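Local atomic coordinates of phenylacetate-CoA oxygenase subunit PaaB (PDB entry 3EGR), a protein that is probably a non-catalytic subunit of the multicomponent oxygenase that attacks the aromatic ring of phenylacetyl-CoA in bacterial phenylacetate degradation. Residues 8-13 with 28-33. Sequence-based numbering, arbitrary orientation.
Sequences PLWEVF and LHATDA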
loop_
_atom_site.group_PDB
_atom_site.type_symbol
_atom_site.label_atom_id
_atom_site.label_comp_id
_atom_site.label_asym_id
_atom_site.label_seq_id
_atom_site.Cartn_x
_atom_site.Cartn_y
_atom_site.Cartn_z
ATOM N N PRO A 8 2.783 -6.196 -11.377
ATOM C CA PRO A 8 3.714 -5.507 -10.503
ATOM C C PRO A 8 4.579 -6.462 -9.665
ATOM O O PRO A 8 4.302 -7.676 -9.599
ATOM C CB PRO A 8 2.787 -4.679 -9.607
ATOM C CG PRO A 8 1.501 -5.414 -9.621
ATOM C CD PRO A 8 1.381 -5.954 -10.996
ATOM N N LEU A 9 5.614 -5.887 -9.048
ATOM C CA LEU A 9 6.581 -6.622 -8.239
ATOM C C LEU A 9 6.072 -6.760 -6.806
ATOM O O LEU A 9 5.493 -5.822 -6.254
ATOM C CB LEU A 9 7.941 -5.904 -8.249
ATOM C CG LEU A 9 9.103 -6.668 -7.587
ATOM C CD1 LEU A 9 9.531 -7.853 -8.507
ATOM C CD2 LEU A 9 10.268 -5.740 -7.276
ATOM N N TRP A 10 6.279 -7.944 -6.227
ATOM C CA TRP A 10 5.874 -8.270 -4.850
ATOM C C TRP A 10 7.078 -8.794 -4.105
ATOM O O TRP A 10 7.896 -9.521 -4.670
ATOM C CB TRP A 10 4.777 -9.343 -4.834
ATOM C CG TRP A 10 3.553 -8.924 -5.610
ATOM C CD1 TRP A 10 3.431 -8.903 -6.961
ATOM C CD2 TRP A 10 2.305 -8.442 -5.085
ATOM N NE1 TRP A 10 2.198 -8.439 -7.313
ATOM C CE2 TRP A 10 1.487 -8.140 -6.181
ATOM C CE3 TRP A 10 1.800 -8.241 -3.797
ATOM C CZ2 TRP A 10 0.186 -7.644 -6.038
ATOM C CZ3 TRP A 10 0.495 -7.737 -3.657
ATOM C CH2 TRP A 10 -0.291 -7.462 -4.772
ATOM N N GLU A 11 7.219 -8.402 -2.849
ATOM C CA GLU A 11 8.221 -9.015 -2.000
ATOM C C GLU A 11 7.555 -10.121 -1.191
ATOM O O GLU A 11 6.401 -9.984 -0.750
ATOM C CB GLU A 11 8.872 -7.987 -1.080
ATOM C CG GLU A 11 9.579 -6.843 -1.804
ATOM C CD GLU A 11 10.619 -7.311 -2.788
ATOM O OE1 GLU A 11 11.243 -8.375 -2.577
ATOM O OE2 GLU A 11 10.830 -6.597 -3.780
ATOM N N VAL A 12 8.290 -11.215 -1.016
ATOM C CA VAL A 12 7.776 -12.406 -0.370
ATOM C C VAL A 12 8.549 -12.655 0.927
ATOM O O VAL A 12 9.782 -12.691 0.929
ATOM C CB VAL A 12 7.950 -13.625 -1.301
ATOM C CG1 VAL A 12 7.486 -14.918 -0.630
ATOM C CG2 VAL A 12 7.207 -13.394 -2.597
ATOM N N PHE A 13 7.817 -12.851 2.017
ATOM C CA PHE A 13 8.404 -13.182 3.312
ATOM C C PHE A 13 7.765 -14.469 3.783
ATOM O O PHE A 13 6.543 -14.601 3.708
ATOM C CB PHE A 13 8.125 -12.080 4.340
ATOM C CG PHE A 13 8.529 -10.701 3.885
ATOM C CD1 PHE A 13 7.715 -9.966 3.041
ATOM C CD2 PHE A 13 9.716 -10.135 4.304
ATOM C CE1 PHE A 13 8.082 -8.706 2.620
ATOM C CE2 PHE A 13 10.086 -8.872 3.879
ATOM C CZ PHE A 13 9.268 -8.164 3.037
ATOM N N LEU A 28 8.696 -11.601 -6.750
ATOM C CA LEU A 28 8.080 -12.133 -7.947
ATOM C C LEU A 28 7.064 -11.143 -8.509
ATOM O O LEU A 28 6.602 -10.254 -7.798
ATOM C CB LEU A 28 7.443 -13.507 -7.674
ATOM C CG LEU A 28 6.465 -13.639 -6.508
ATOM C CD1 LEU A 28 5.209 -12.819 -6.772
ATOM C CD2 LEU A 28 6.127 -15.118 -6.260
ATOM N N HIS A 29 6.749 -11.283 -9.793
ATOM C CA HIS A 29 5.727 -10.463 -10.428
ATOM C C HIS A 29 4.420 -11.215 -10.528
ATOM O O HIS A 29 4.403 -12.375 -10.955
ATOM C CB HIS A 29 6.161 -10.045 -11.827
ATOM C CG HIS A 29 7.349 -9.136 -11.842
ATOM N ND1 HIS A 29 8.641 -9.610 -11.866
ATOM C CD2 HIS A 29 7.441 -7.789 -11.816
ATOM C CE1 HIS A 29 9.478 -8.589 -11.870
ATOM N NE2 HIS A 29 8.777 -7.472 -11.826
ATOM N N ALA A 30 3.328 -10.545 -10.151
ATOM C CA ALA A 30 1.991 -11.166 -10.130
ATOM C C ALA A 30 0.911 -10.120 -10.317
ATOM O O ALA A 30 1.115 -8.949 -10.017
ATOM C CB ALA A 30 1.765 -11.930 -8.830
ATOM N N THR A 31 -0.243 -10.537 -10.818
ATOM C CA THR A 31 -1.312 -9.577 -11.106
ATOM C C THR A 31 -2.030 -9.116 -9.840
ATOM O O THR A 31 -2.564 -8.046 -9.827
ATOM C CB THR A 31 -2.329 -10.116 -12.105
ATOM O OG1 THR A 31 -2.968 -11.260 -11.541
ATOM C CG2 THR A 31 -1.656 -10.474 -13.450
ATOM N N ASP A 32 -2.039 -9.900 -8.770
ATOM C CA ASP A 32 -2.641 -9.433 -7.519
ATOM C C ASP A 32 -2.128 -10.223 -6.332
ATOM O O ASP A 32 -1.336 -11.175 -6.499
ATOM C CB ASP A 32 -4.164 -9.507 -7.595
ATOM C CG ASP A 32 -4.658 -10.854 -8.023
ATOM O OD1 ASP A 32 -4.300 -11.892 -7.415
ATOM O OD2 ASP A 32 -5.418 -10.875 -8.995
ATOM N N ALA A 33 -2.576 -9.841 -5.137
ATOM C CA ALA A 33 -2.020 -10.413 -3.921
ATOM C C ALA A 33 -2.294 -11.919 -3.841
ATOM O O ALA A 33 -1.444 -12.693 -3.395
ATOM C CB ALA A 33 -2.537 -9.687 -2.683
#
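Trp10 reaches from its strand along 28-33 to the start of the following helix. Trp10 CB packs against Leu28 CD1 at 4.0 Å. The Ala30 methyl lies off the ring plane near Trp10 CD1 and NE1, on the same side as Asp32 O, and Leu28 O lies at the ring edge, in plane. With CG anti to the carbonyl carbon (chi1 -58°), the pyrrole N-H is carried to the end of the strand pair, where Trp10 NE1 donates to Ala30 O over 3.0 Å. That donor stands 44° out of the carbonyl plane, off the lone pairs. The benzo end continues onto the helix start: CZ2 meets the Asp32 backbone, whose O lies over one ring face, and Trp10 CZ3 is 3.7 Å from Ala33 CB. Asp32 is the N-cap of helix 33-45, its OD1 accepting from Gln35 N.

The setting is the antiparallel hairpin of strands 9-15 and 23-29, the former central in the chain's three-stranded sheet. Trp10 and Leu28 form a hydrogen-bonded pair, with Trp10 N to Leu28 O at 2.8 Å and Leu28 N to Trp10 O at 3.0 Å. The ladder ends with Ala30 N donating to Pro8 O (3.1 Å), which His29 CA also approaches.

Leu28 and Val12 share the helix-facing side of the sheet with Trp10; Val12 CG2 sits 4.0 Å from Leu28 CG. On the opposite side, Leu9 CD1 makes a CH-pi contact with the His29 ring, 3.6 Å from its centroid and 22° off the normal, while His29 NE2 makes a weak hydrogen bond with Glu6 OE2 of a second subunit.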